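Local atomic coordinates of putative transcription factor (Chaetomium thermophilum, PDB entry 5D5W), a protein that binds heat-shock-element DNA through its HSF-type domain and, as a homotrimeric transcription factor, probably controls gene expression in response to osmotic and oxidative stress. Residues F55-V67 / D81-D93. Sequence-based numbering, arbitrary orientation.
With nucleotides of chain A; nucleotides of chain C.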
ATOM      1  N   PHE B  55      -6.277  -5.080   2.829  1.00 45.04           N
ATOM      2  CA  PHE B  55      -6.912  -4.684   4.084  1.00 40.83           C
ATOM      3  C   PHE B  55      -7.809  -3.491   3.845  1.00 42.21           C
ATOM      4  O   PHE B  55      -8.928  -3.437   4.328  1.00 44.53           O
ATOM      5  CB  PHE B  55      -5.846  -4.318   5.120  1.00 40.79           C
ATOM      6  CG  PHE B  55      -6.404  -3.869   6.444  1.00 37.50           C
ATOM      7  CD1 PHE B  55      -7.074  -4.753   7.260  1.00 39.48           C
ATOM      8  CD2 PHE B  55      -6.245  -2.564   6.865  1.00 38.59           C
ATOM      9  CE1 PHE B  55      -7.588  -4.348   8.478  1.00 41.10           C
ATOM     10  CE2 PHE B  55      -6.744  -2.148   8.085  1.00 40.65           C
ATOM     11  CZ  PHE B  55      -7.421  -3.048   8.893  1.00 40.76           C
ATOM     12  N   VAL B  56      -7.301  -2.519   3.099  1.00 44.57           N
ATOM     13  CA  VAL B  56      -8.077  -1.345   2.756  1.00 46.86           C
ATOM     14  C   VAL B  56      -9.332  -1.728   1.967  1.00 48.71           C
ATOM     15  O   VAL B  56     -10.417  -1.231   2.255  1.00 54.18           O
ATOM     16  CB  VAL B  56      -7.229  -0.336   1.964  1.00 48.41           C
ATOM     17  CG1 VAL B  56      -8.106   0.742   1.330  1.00 49.53           C
ATOM     18  CG2 VAL B  56      -6.187   0.296   2.876  1.00 47.50           C
ATOM     19  N   ARG B  57      -9.184  -2.610   0.983  1.00 49.70           N
ATOM     20  CA  ARG B  57     -10.314  -3.030   0.153  1.00 50.40           C
ATOM     21  C   ARG B  57     -11.439  -3.610   0.987  1.00 51.61           C
ATOM     22  O   ARG B  57     -12.590  -3.274   0.778  1.00 50.84           O
ATOM     23  CB  ARG B  57      -9.888  -4.073  -0.873  1.00 51.44           C
ATOM     24  CG  ARG B  57     -11.005  -4.507  -1.821  1.00 52.86           C
ATOM     25  CD  ARG B  57     -11.206  -3.521  -2.961  1.00 52.95           C
ATOM     26  NE  ARG B  57     -12.445  -3.759  -3.706  1.00 53.04           N
ATOM     27  CZ  ARG B  57     -13.660  -3.381  -3.303  1.00 53.33           C
ATOM     28  NH1 ARG B  57     -13.835  -2.749  -2.151  1.00 52.19           N
ATOM     29  NH2 ARG B  57     -14.722  -3.642  -4.060  1.00 57.50           N
ATOM     30  N   GLN B  58     -11.102  -4.491   1.921  1.00 53.91           N
ATOM     31  CA  GLN B  58     -12.102  -5.079   2.812  1.00 53.58           C
ATOM     32  C   GLN B  58     -12.828  -4.023   3.634  1.00 52.71           C
ATOM     33  O   GLN B  58     -14.014  -4.143   3.911  1.00 51.94           O
ATOM     34  CB  GLN B  58     -11.446  -6.084   3.772  1.00 56.69           C
ATOM     35  CG  GLN B  58     -11.209  -7.474   3.192  1.00 57.56           C
ATOM     36  CD  GLN B  58     -12.494  -8.279   3.065  1.00 57.89           C
ATOM     37  OE1 GLN B  58     -13.318  -8.026   2.179  1.00 60.84           O
ATOM     38  NE2 GLN B  58     -12.673  -9.249   3.950  1.00 57.52           N
ATOM     39  N   LEU B  59     -12.105  -2.999   4.055  1.00 53.71           N
ATOM     40  CA  LEU B  59     -12.710  -1.946   4.835  1.00 52.53           C
ATOM     41  C   LEU B  59     -13.736  -1.205   3.979  1.00 51.73           C
ATOM     42  O   LEU B  59     -14.841  -0.974   4.433  1.00 57.05           O
ATOM     43  CB  LEU B  59     -11.635  -1.002   5.406  1.00 53.16           C
ATOM     44  CG  LEU B  59     -10.719  -1.575   6.511  1.00 52.82           C
ATOM     45  CD1 LEU B  59      -9.459  -0.743   6.667  1.00 52.38           C
ATOM     46  CD2 LEU B  59     -11.422  -1.685   7.855  1.00 51.60           C
ATOM     47  N   ASN B  60     -13.389  -0.846   2.746  1.00 50.98           N
ATOM     48  CA  ASN B  60     -14.365  -0.223   1.826  1.00 51.93           C
ATOM     49  C   ASN B  60     -15.503  -1.165   1.405  1.00 53.29           C
ATOM     50  O   ASN B  60     -16.601  -0.720   1.092  1.00 57.66           O
ATOM     51  CB  ASN B  60     -13.679   0.301   0.556  1.00 51.44           C
ATOM     52  CG  ASN B  60     -12.872   1.555   0.793  1.00 49.68           C
ATOM     53  OD1 ASN B  60     -11.849   1.767   0.150  1.00 47.85           O
ATOM     54  ND2 ASN B  60     -13.334   2.403   1.705  1.00 54.96           N
ATOM     55  N   LYS B  61     -15.232  -2.462   1.396  1.00 58.21           N
ATOM     56  CA  LYS B  61     -16.222  -3.470   1.021  1.00 58.31           C
ATOM     57  C   LYS B  61     -17.322  -3.568   2.064  1.00 56.66           C
ATOM     58  O   LYS B  61     -18.472  -3.757   1.718  1.00 60.23           O
ATOM     59  CB  LYS B  61     -15.552  -4.840   0.847  1.00 62.78           C
ATOM     60  CG  LYS B  61     -16.160  -5.709  -0.243  1.00 68.73           C
ATOM     61  CD  LYS B  61     -15.341  -6.980  -0.455  1.00 74.77           C
ATOM     62  CE  LYS B  61     -15.739  -7.729  -1.727  1.00 80.01           C
ATOM     63  NZ  LYS B  61     -15.365  -9.181  -1.698  1.00 81.51           N
ATOM     64  N   TYR B  62     -16.954  -3.456   3.337  1.00 54.62           N
ATOM     65  CA  TYR B  62     -17.906  -3.490   4.450  1.00 52.75           C
ATOM     66  C   TYR B  62     -18.317  -2.091   4.951  1.00 54.47           C
ATOM     67  O   TYR B  62     -18.798  -1.935   6.079  1.00 55.18           O
ATOM     68  CB  TYR B  62     -17.309  -4.277   5.615  1.00 51.97           C
ATOM     69  CG  TYR B  62     -17.334  -5.773   5.450  1.00 48.78           C
ATOM     70  CD1 TYR B  62     -18.229  -6.554   6.163  1.00 47.00           C
ATOM     71  CD2 TYR B  62     -16.458  -6.405   4.593  1.00 49.70           C
ATOM     72  CE1 TYR B  62     -18.243  -7.928   6.023  1.00 47.67           C
ATOM     73  CE2 TYR B  62     -16.465  -7.777   4.451  1.00 48.49           C
ATOM     74  CZ  TYR B  62     -17.357  -8.525   5.170  1.00 47.43           C
ATOM     75  OH  TYR B  62     -17.358  -9.887   5.019  1.00 54.24           O
ATOM     76  N   ASP B  63     -18.098  -1.079   4.123  1.00 55.52           N
ATOM     77  CA  ASP B  63     -18.657   0.250   4.343  1.00 57.97           C
ATOM     78  C   ASP B  63     -17.913   1.103   5.391  1.00 56.78           C
ATOM     79  O   ASP B  63     -18.502   2.009   5.995  1.00 55.71           O
ATOM     80  CB  ASP B  63     -20.163   0.137   4.659  1.00 63.05           C
ATOM     81  CG  ASP B  63     -20.958   1.370   4.244  1.00 67.72           C
ATOM     82  OD1 ASP B  63     -20.665   1.951   3.176  1.00 71.35           O
ATOM     83  OD2 ASP B  63     -21.894   1.748   4.991  1.00 74.77           O
ATOM     84  N   PHE B  64     -16.618   0.842   5.582  1.00 52.80           N
ATOM     85  CA  PHE B  64     -15.748   1.806   6.262  1.00 48.78           C
ATOM     86  C   PHE B  64     -15.295   2.870   5.279  1.00 50.37           C
ATOM     87  O   PHE B  64     -15.182   2.630   4.074  1.00 48.09           O
ATOM     88  CB  PHE B  64     -14.494   1.156   6.842  1.00 46.39           C
ATOM     89  CG  PHE B  64     -14.748   0.290   8.029  1.00 41.43           C
ATOM     90  CD1 PHE B  64     -15.215  -0.988   7.868  1.00 41.03           C
ATOM     91  CD2 PHE B  64     -14.489   0.753   9.302  1.00 41.43           C
ATOM     92  CE1 PHE B  64     -15.441  -1.798   8.958  1.00 41.82           C
ATOM     93  CE2 PHE B  64     -14.713  -0.045  10.405  1.00 40.33           C
ATOM     94  CZ  PHE B  64     -15.190  -1.322  10.233  1.00 42.12           C
ATOM     95  N   HIS B  65     -15.010   4.045   5.819  1.00 55.27           N
ATOM     96  CA  HIS B  65     -14.492   5.152   5.050  1.00 57.99           C
ATOM     97  C   HIS B  65     -13.243   5.627   5.737  1.00 57.33           C
ATOM     98  O   HIS B  65     -13.090   5.451   6.940  1.00 53.26           O
ATOM     99  CB  HIS B  65     -15.534   6.263   4.972  1.00 63.79           C
ATOM    100  CG  HIS B  65     -16.729   5.885   4.156  1.00 76.29           C
ATOM    101  ND1 HIS B  65     -16.898   6.285   2.845  1.00 81.93           N
ATOM    102  CD2 HIS B  65     -17.794   5.100   4.447  1.00 82.52           C
ATOM    103  CE1 HIS B  65     -18.028   5.786   2.375  1.00 84.13           C
ATOM    104  NE2 HIS B  65     -18.590   5.061   3.327  1.00 85.85           N
ATOM    105  N   LYS B  66     -12.336   6.202   4.962  1.00 60.28           N
ATOM    106  CA  LYS B  66     -11.138   6.812   5.516  1.00 61.24           C
ATOM    107  C   LYS B  66     -11.450   8.235   5.962  1.00 66.01           C
ATOM    108  O   LYS B  66     -12.268   8.916   5.346  1.00 72.73           O
ATOM    109  CB  LYS B  66     -10.015   6.818   4.483  1.00 59.55           C
ATOM    110  CG  LYS B  66      -8.658   7.101   5.083  1.00 59.63           C
ATOM    111  CD  LYS B  66      -7.559   6.964   4.055  1.00 61.13           C
ATOM    112  CE  LYS B  66      -6.247   7.516   4.584  1.00 62.05           C
ATOM    113  NZ  LYS B  66      -5.189   7.486   3.530  1.00 65.08           N
ATOM    114  N   VAL B  67     -10.790   8.675   7.032  1.00 72.62           N
ATOM    115  CA  VAL B  67     -10.954  10.024   7.577  1.00 74.17           C
ATOM    116  C   VAL B  67      -9.871  10.961   7.044  1.00 80.42           C
ATOM    117  O   VAL B  67      -8.683  10.639   7.111  1.00 79.18           O
ATOM    118  CB  VAL B  67     -10.854   9.993   9.109  1.00 75.33           C
ATOM    119  CG1 VAL B  67     -11.021  11.392   9.692  1.00 76.26           C
ATOM    120  CG2 VAL B  67     -11.877   9.015   9.678  1.00 74.81           C
ATOM    121  N   ASP B  81       2.417   8.343   8.808  1.00109.40           N
ATOM    122  CA  ASP B  81       1.727   7.444   7.890  1.00105.87           C
ATOM    123  C   ASP B  81       0.604   6.736   8.646  1.00 90.93           C
ATOM    124  O   ASP B  81       0.571   5.505   8.753  1.00 86.51           O
ATOM    125  CB  ASP B  81       2.715   6.429   7.297  1.00116.29           C
ATOM    126  CG  ASP B  81       3.855   7.098   6.530  1.00122.91           C
ATOM    127  OD1 ASP B  81       4.443   8.073   7.052  1.00125.67           O
ATOM    128  OD2 ASP B  81       4.170   6.636   5.407  1.00126.62           O
ATOM    129  N   ALA B  82      -0.306   7.541   9.182  1.00 78.92           N
ATOM    130  CA  ALA B  82      -1.429   7.044   9.948  1.00 74.06           C
ATOM    131  C   ALA B  82      -2.676   7.059   9.074  1.00 72.23           C
ATOM    132  O   ALA B  82      -3.013   8.076   8.470  1.00 71.26           O
ATOM    133  CB  ALA B  82      -1.643   7.896  11.183  1.00 73.98           C
ATOM    134  N   TRP B  83      -3.346   5.913   9.015  1.00 68.15           N
ATOM    135  CA  TRP B  83      -4.568   5.743   8.256  1.00 62.09           C
ATOM    136  C   TRP B  83      -5.690   5.577   9.255  1.00 58.41           C
ATOM    137  O   TRP B  83      -5.605   4.718  10.125  1.00 61.70           O
ATOM    138  CB  TRP B  83      -4.468   4.483   7.397  1.00 61.68           C
ATOM    139  CG  TRP B  83      -3.495   4.603   6.284  1.00 62.40           C
ATOM    140  CD1 TRP B  83      -2.156   4.836   6.384  1.00 62.80           C
ATOM    141  CD2 TRP B  83      -3.782   4.491   4.892  1.00 62.21           C
ATOM    142  NE1 TRP B  83      -1.593   4.887   5.133  1.00 64.25           N
ATOM    143  CE2 TRP B  83      -2.570   4.669   4.200  1.00 63.77           C
ATOM    144  CE3 TRP B  83      -4.951   4.259   4.158  1.00 61.85           C
ATOM    145  CZ2 TRP B  83      -2.492   4.618   2.807  1.00 65.57           C
ATOM    146  CZ3 TRP B  83      -4.876   4.209   2.781  1.00 60.38           C
ATOM    147  CH2 TRP B  83      -3.658   4.391   2.117  1.00 63.12           C
ATOM    148  N   GLU B  84      -6.735   6.389   9.137  1.00 53.22           N
ATOM    149  CA  GLU B  84      -7.870   6.301  10.045  1.00 53.41           C
ATOM    150  C   GLU B  84      -9.129   5.923   9.287  1.00 53.96           C
ATOM    151  O   GLU B  84      -9.434   6.543   8.271  1.00 49.46           O
ATOM    152  CB  GLU B  84      -8.082   7.633  10.750  1.00 55.75           C
ATOM    153  CG  GLU B  84      -9.085   7.547  11.886  1.00 60.69           C
ATOM    154  CD  GLU B  84      -9.288   8.865  12.595  1.00 63.01           C
ATOM    155  OE1 GLU B  84      -8.700   9.876  12.169  1.00 62.83           O
ATOM    156  OE2 GLU B  84     -10.051   8.886  13.583  1.00 69.51           O
ATOM    157  N   PHE B  85      -9.856   4.918   9.785  1.00 53.50           N
ATOM    158  CA  PHE B  85     -11.105   4.471   9.161  1.00 53.26           C
ATOM    159  C   PHE B  85     -12.271   4.489  10.120  1.00 55.41           C
ATOM    160  O   PHE B  85     -12.098   4.321  11.329  1.00 56.82           O
ATOM    161  CB  PHE B  85     -10.960   3.065   8.604  1.00 53.66           C
ATOM    162  CG  PHE B  85      -9.983   2.976   7.485  1.00 51.54           C
ATOM    163  CD1 PHE B  85      -8.633   2.788   7.748  1.00 48.28           C
ATOM    164  CD2 PHE B  85     -10.406   3.101   6.174  1.00 51.01           C
ATOM    165  CE1 PHE B  85      -7.722   2.718   6.721  1.00 46.28           C
ATOM    166  CE2 PHE B  85      -9.498   3.032   5.138  1.00 50.96           C
ATOM    167  CZ  PHE B  85      -8.152   2.843   5.416  1.00 49.21           C
ATOM    168  N   LYS B  86     -13.466   4.671   9.562  1.00 58.23           N
ATOM    169  CA  LYS B  86     -14.669   4.867  10.362  1.00 60.13           C
ATOM    170  C   LYS B  86     -15.899   4.182   9.767  1.00 57.21           C
ATOM    171  O   LYS B  86     -16.205   4.314   8.582  1.00 53.99           O
ATOM    172  CB  LYS B  86     -14.941   6.359  10.513  1.00 65.26           C
ATOM    173  CG  LYS B  86     -15.815   6.724  11.703  1.00 70.72           C
ATOM    174  CD  LYS B  86     -15.968   8.240  11.802  1.00 75.65           C
ATOM    175  CE  LYS B  86     -16.002   8.743  13.240  1.00 80.38           C
ATOM    176  NZ  LYS B  86     -15.420  10.112  13.363  1.00 80.57           N
ATOM    177  N   HIS B  87     -16.571   3.421  10.614  1.00 58.26           N
ATOM    178  CA  HIS B  87     -17.912   2.939  10.359  1.00 63.22           C
ATOM    179  C   HIS B  87     -18.755   3.458  11.527  1.00 66.67           C
ATOM    180  O   HIS B  87     -18.308   3.408  12.678  1.00 63.15           O
ATOM    181  CB  HIS B  87     -17.919   1.421  10.313  1.00 63.87           C
ATOM    182  CG  HIS B  87     -19.106   0.832   9.619  1.00 65.24           C
ATOM    183  ND1 HIS B  87     -20.393   0.988  10.081  1.00 68.26           N
ATOM    184  CD2 HIS B  87     -19.195   0.059   8.514  1.00 65.61           C
ATOM    185  CE1 HIS B  87     -21.227   0.349   9.285  1.00 68.07           C
ATOM    186  NE2 HIS B  87     -20.523  -0.228   8.327  1.00 68.33           N
ATOM    187  N   PRO B  88     -19.961   3.989  11.241  1.00 70.87           N
ATOM    188  CA  PRO B  88     -20.827   4.519  12.303  1.00 71.01           C
ATOM    189  C   PRO B  88     -21.172   3.517  13.413  1.00 68.76           C
ATOM    190  O   PRO B  88     -21.374   3.918  14.558  1.00 69.40           O
ATOM    191  CB  PRO B  88     -22.100   4.917  11.550  1.00 73.84           C
ATOM    192  CG  PRO B  88     -21.654   5.180  10.154  1.00 73.29           C
ATOM    193  CD  PRO B  88     -20.534   4.220   9.899  1.00 72.59           C
ATOM    194  N   GLU B  89     -21.227   2.237  13.062  1.00 69.15           N
ATOM    195  CA  GLU B  89     -21.645   1.167  13.961  1.00 73.71           C
ATOM    196  C   GLU B  89     -20.485   0.331  14.533  1.00 72.78           C
ATOM    197  O   GLU B  89     -20.717  -0.586  15.326  1.00 76.40           O
ATOM    198  CB  GLU B  89     -22.607   0.247  13.207  1.00 81.15           C
ATOM    199  CG  GLU B  89     -23.782   0.974  12.556  1.00 86.84           C
ATOM    200  CD  GLU B  89     -24.875   1.346  13.547  1.00 90.75           C
ATOM    201  OE1 GLU B  89     -25.636   0.438  13.949  1.00 96.74           O
ATOM    202  OE2 GLU B  89     -24.984   2.539  13.920  1.00 87.73           O
ATOM    203  N   PHE B  90     -19.254   0.631  14.115  1.00 72.52           N
ATOM    204  CA  PHE B  90     -18.036  -0.013  14.644  1.00 68.16           C
ATOM    205  C   PHE B  90     -17.424   0.940  15.660  1.00 67.98           C
ATOM    206  O   PHE B  90     -16.789   1.927  15.285  1.00 65.12           O
ATOM    207  CB  PHE B  90     -17.044  -0.290  13.502  1.00 65.90           C
ATOM    208  CG  PHE B  90     -15.816  -1.082  13.901  1.00 63.14           C
ATOM    209  CD1 PHE B  90     -15.892  -2.451  14.127  1.00 63.26           C
ATOM    210  CD2 PHE B  90     -14.574  -0.470  13.990  1.00 62.05           C
ATOM    211  CE1 PHE B  90     -14.763  -3.185  14.467  1.00 59.76           C
ATOM    212  CE2 PHE B  90     -13.447  -1.201  14.325  1.00 59.97           C
ATOM    213  CZ  PHE B  90     -13.540  -2.559  14.564  1.00 57.72           C
ATOM    214  N   ARG B  91     -17.652   0.666  16.943  1.00 69.91           N
ATOM    215  CA  ARG B  91     -17.108   1.489  18.023  1.00 70.81           C
ATOM    216  C   ARG B  91     -16.602   0.616  19.146  1.00 69.00           C
ATOM    217  O   ARG B  91     -16.982  -0.546  19.257  1.00 64.22           O
ATOM    218  CB  ARG B  91     -18.163   2.424  18.591  1.00 76.03           C
ATOM    219  CG  ARG B  91     -19.039   3.097  17.562  1.00 82.55           C
ATOM    220  CD  ARG B  91     -19.678   4.323  18.170  1.00 91.51           C
ATOM    221  NE  ARG B  91     -20.832   4.771  17.403  1.00104.44           N
ATOM    222  CZ  ARG B  91     -21.386   5.979  17.510  1.00116.77           C
ATOM    223  NH1 ARG B  91     -20.890   6.887  18.352  1.00117.20           N
ATOM    224  NH2 ARG B  91     -22.445   6.284  16.762  1.00124.18           N
ATOM    225  N   ALA B  92     -15.765   1.200  19.995  1.00 72.35           N
ATOM    226  CA  ALA B  92     -15.091   0.462  21.066  1.00 77.45           C
ATOM    227  C   ALA B  92     -16.056  -0.186  22.074  1.00 80.72           C
ATOM    228  O   ALA B  92     -15.828  -1.315  22.518  1.00 77.68           O
ATOM    229  CB  ALA B  92     -14.109   1.379  21.784  1.00 79.81           C
ATOM    230  N   ASP B  93     -17.125   0.532  22.419  1.00 82.57           N
ATOM    231  CA  ASP B  93     -18.134   0.053  23.379  1.00 83.95           C
ATOM    232  C   ASP B  93     -19.288  -0.719  22.709  1.00 86.74           C
ATOM    233  O   ASP B  93     -19.792  -1.693  23.270  1.00 84.82           O
ATOM    234  CB  ASP B  93     -18.688   1.225  24.199  1.00 83.64           C
ATOM    235  CG  ASP B  93     -18.899   2.477  23.365  1.00 85.95           C
ATOM    236  OD1 ASP B  93     -20.065   2.784  23.025  1.00 87.18           O
ATOM    237  OD2 ASP B  93     -17.888   3.139  23.029  1.00 85.12           O
TER
ATOM    238  P    DT A   6     -13.149   6.113   1.227  1.00 50.24           P
ATOM    239  OP1  DT A   6     -14.339   6.630   1.947  1.00 56.09           O
ATOM    240  OP2  DT A   6     -12.178   5.241   1.933  1.00 53.20           O
ATOM    241  O5'  DT A   6     -13.661   5.356  -0.073  1.00 51.19           O
ATOM    242  C5'  DT A   6     -14.523   6.039  -0.988  1.00 48.21           C
ATOM    243  C4'  DT A   6     -14.835   5.139  -2.156  1.00 46.17           C
ATOM    244  O4'  DT A   6     -13.630   4.956  -2.921  1.00 45.76           O
ATOM    245  C3'  DT A   6     -15.325   3.736  -1.786  1.00 47.82           C
ATOM    246  O3'  DT A   6     -16.662   3.563  -2.268  1.00 51.65           O
ATOM    247  C2'  DT A   6     -14.327   2.802  -2.456  1.00 45.63           C
ATOM    248  C1'  DT A   6     -13.687   3.681  -3.506  1.00 44.38           C
ATOM    249  N1   DT A   6     -12.322   3.306  -3.884  1.00 46.44           N
ATOM    250  C2   DT A   6     -12.060   3.025  -5.205  1.00 44.97           C
ATOM    251  O2   DT A   6     -12.911   3.060  -6.076  1.00 53.41           O
ATOM    252  N3   DT A   6     -10.758   2.691  -5.469  1.00 45.53           N
ATOM    253  C4   DT A   6      -9.716   2.614  -4.565  1.00 44.27           C
ATOM    254  O4   DT A   6      -8.596   2.302  -4.953  1.00 46.70           O
ATOM    255  C5   DT A   6     -10.059   2.930  -3.200  1.00 45.29           C
ATOM    256  C7   DT A   6      -8.992   2.880  -2.152  1.00 46.69           C
ATOM    257  C6   DT A   6     -11.327   3.260  -2.931  1.00 46.65           C
ATOM    258  P    DA A   7     -17.424   2.153  -2.130  1.00 56.47           P
ATOM    259  OP1  DA A   7     -18.872   2.445  -1.961  1.00 61.31           O
ATOM    260  OP2  DA A   7     -16.727   1.324  -1.112  1.00 60.30           O
ATOM    261  O5'  DA A   7     -17.200   1.499  -3.563  1.00 55.12           O
ATOM    262  C5'  DA A   7     -17.392   2.299  -4.748  1.00 55.28           C
ATOM    263  C4'  DA A   7     -17.120   1.487  -5.991  1.00 50.79           C
ATOM    264  O4'  DA A   7     -15.691   1.337  -6.164  1.00 51.53           O
ATOM    265  C3'  DA A   7     -17.684   0.070  -5.966  1.00 52.19           C
ATOM    266  O3'  DA A   7     -18.127  -0.245  -7.289  1.00 57.84           O
ATOM    267  C2'  DA A   7     -16.482  -0.762  -5.560  1.00 49.40           C
ATOM    268  C1'  DA A   7     -15.381  -0.038  -6.301  1.00 47.15           C
ATOM    269  N9   DA A   7     -14.022  -0.254  -5.803  1.00 47.50           N
ATOM    270  C8   DA A   7     -13.564  -0.198  -4.509  1.00 47.55           C
ATOM    271  N7   DA A   7     -12.283  -0.451  -4.390  1.00 46.02           N
ATOM    272  C5   DA A   7     -11.867  -0.690  -5.693  1.00 44.91           C
ATOM    273  C6   DA A   7     -10.617  -1.023  -6.242  1.00 46.66           C
ATOM    274  N6   DA A   7      -9.505  -1.167  -5.518  1.00 50.25           N
ATOM    275  N1   DA A   7     -10.542  -1.187  -7.580  1.00 45.03           N
ATOM    276  C2   DA A   7     -11.657  -1.034  -8.308  1.00 46.59           C
ATOM    277  N3   DA A   7     -12.891  -0.740  -7.905  1.00 42.72           N
ATOM    278  C4   DA A   7     -12.929  -0.575  -6.573  1.00 43.23           C
TER
ATOM    279  P    DG C   2     -15.203 -12.126   4.036  1.00 64.87           P
ATOM    280  OP1  DG C   2     -14.962 -12.217   5.501  1.00 63.28           O
ATOM    281  OP2  DG C   2     -15.741 -10.877   3.432  1.00 62.34           O
ATOM    282  O5'  DG C   2     -13.830 -12.469   3.310  1.00 63.80           O
ATOM    283  C5'  DG C   2     -13.078 -13.632   3.694  1.00 62.68           C
ATOM    284  C4'  DG C   2     -11.763 -13.700   2.952  1.00 58.76           C
ATOM    285  O4'  DG C   2     -11.981 -14.012   1.555  1.00 59.52           O
ATOM    286  C3'  DG C   2     -10.928 -12.421   2.963  1.00 56.85           C
ATOM    287  O3'  DG C   2      -9.564 -12.844   3.058  1.00 55.32           O
ATOM    288  C2'  DG C   2     -11.275 -11.775   1.634  1.00 56.28           C
ATOM    289  C1'  DG C   2     -11.439 -12.986   0.729  1.00 55.65           C
ATOM    290  N9   DG C   2     -12.327 -12.835  -0.420  1.00 49.01           N
ATOM    291  C8   DG C   2     -13.598 -12.315  -0.421  1.00 50.08           C
ATOM    292  N7   DG C   2     -14.169 -12.361  -1.595  1.00 48.95           N
ATOM    293  C5   DG C   2     -13.228 -12.971  -2.412  1.00 42.99           C
ATOM    294  C6   DG C   2     -13.280 -13.293  -3.793  1.00 43.54           C
ATOM    295  O6   DG C   2     -14.206 -13.105  -4.596  1.00 45.22           O
ATOM    296  N1   DG C   2     -12.100 -13.890  -4.225  1.00 41.37           N
ATOM    297  C2   DG C   2     -11.009 -14.149  -3.430  1.00 45.97           C
ATOM    298  N2   DG C   2      -9.963 -14.738  -4.031  1.00 47.47           N
ATOM    299  N3   DG C   2     -10.954 -13.868  -2.137  1.00 45.28           N
ATOM    300  C4   DG C   2     -12.089 -13.282  -1.699  1.00 45.21           C
TER
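Phe85 is clamped between the recognition helix and the strand that follows it: Leu59 CD1 sits over the centre of one ring face, 3.7 Å from the centroid and 6° off the normal, while Lys66 CG lies over the opposite face, displaced toward the rim. Val56 CG2 adds an oblique contact at Phe85 CZ. The packed side continues at Phe64, whose CG stands anti to the carbonyl carbon (chi1 -71°), turning the ring toward 81-93. There His87 CB covers one face of Phe64, Leu59 CD2 the other, and the Phe64 edge meets the face of Phe90 in a T-shaped pair with planes 74° apart; Leu8 of helix 3-12 touches both Phe64 and Phe90. Backbone pairing fixes the register, with Lys86 N to His65 O at 2.8 Å and His65 N to Lys86 O at 3.0 Å, followed by Val67 N to Glu84 O at 2.8 Å. Toward solvent the contact thins: Val67 and Glu84, both only partly buried, lie alongside, CG1 to OE1 3.7 Å, and Glu84 OE2 is hydrogen-bonded to Ser29 OG. Extended Lys66 brings NZ over the Trp83 six-membered ring, 3.4 Å from its centroid, a cation-pi contact; the same ammonium also salt-bridges a DNA phosphate. On the DNA side, His65 ND1 and Asn60 ND2 grip separate phosphate oxygens of DT6 of chain A, and the Arg57 guanidinium lies over DA7 of chain A, its CZ 3.4 Å from N7. Arg57 NE also donates to a guanine O6. With an alanine here, the adenine is likely to lose the cation stacked on it and the guanine O6 its donor. A Schellman motif at Asp63, whose phi is positive, ends the helix and leads into the strand, the helix-to-sheet connection of the winged helix-turn-helix HSF domain.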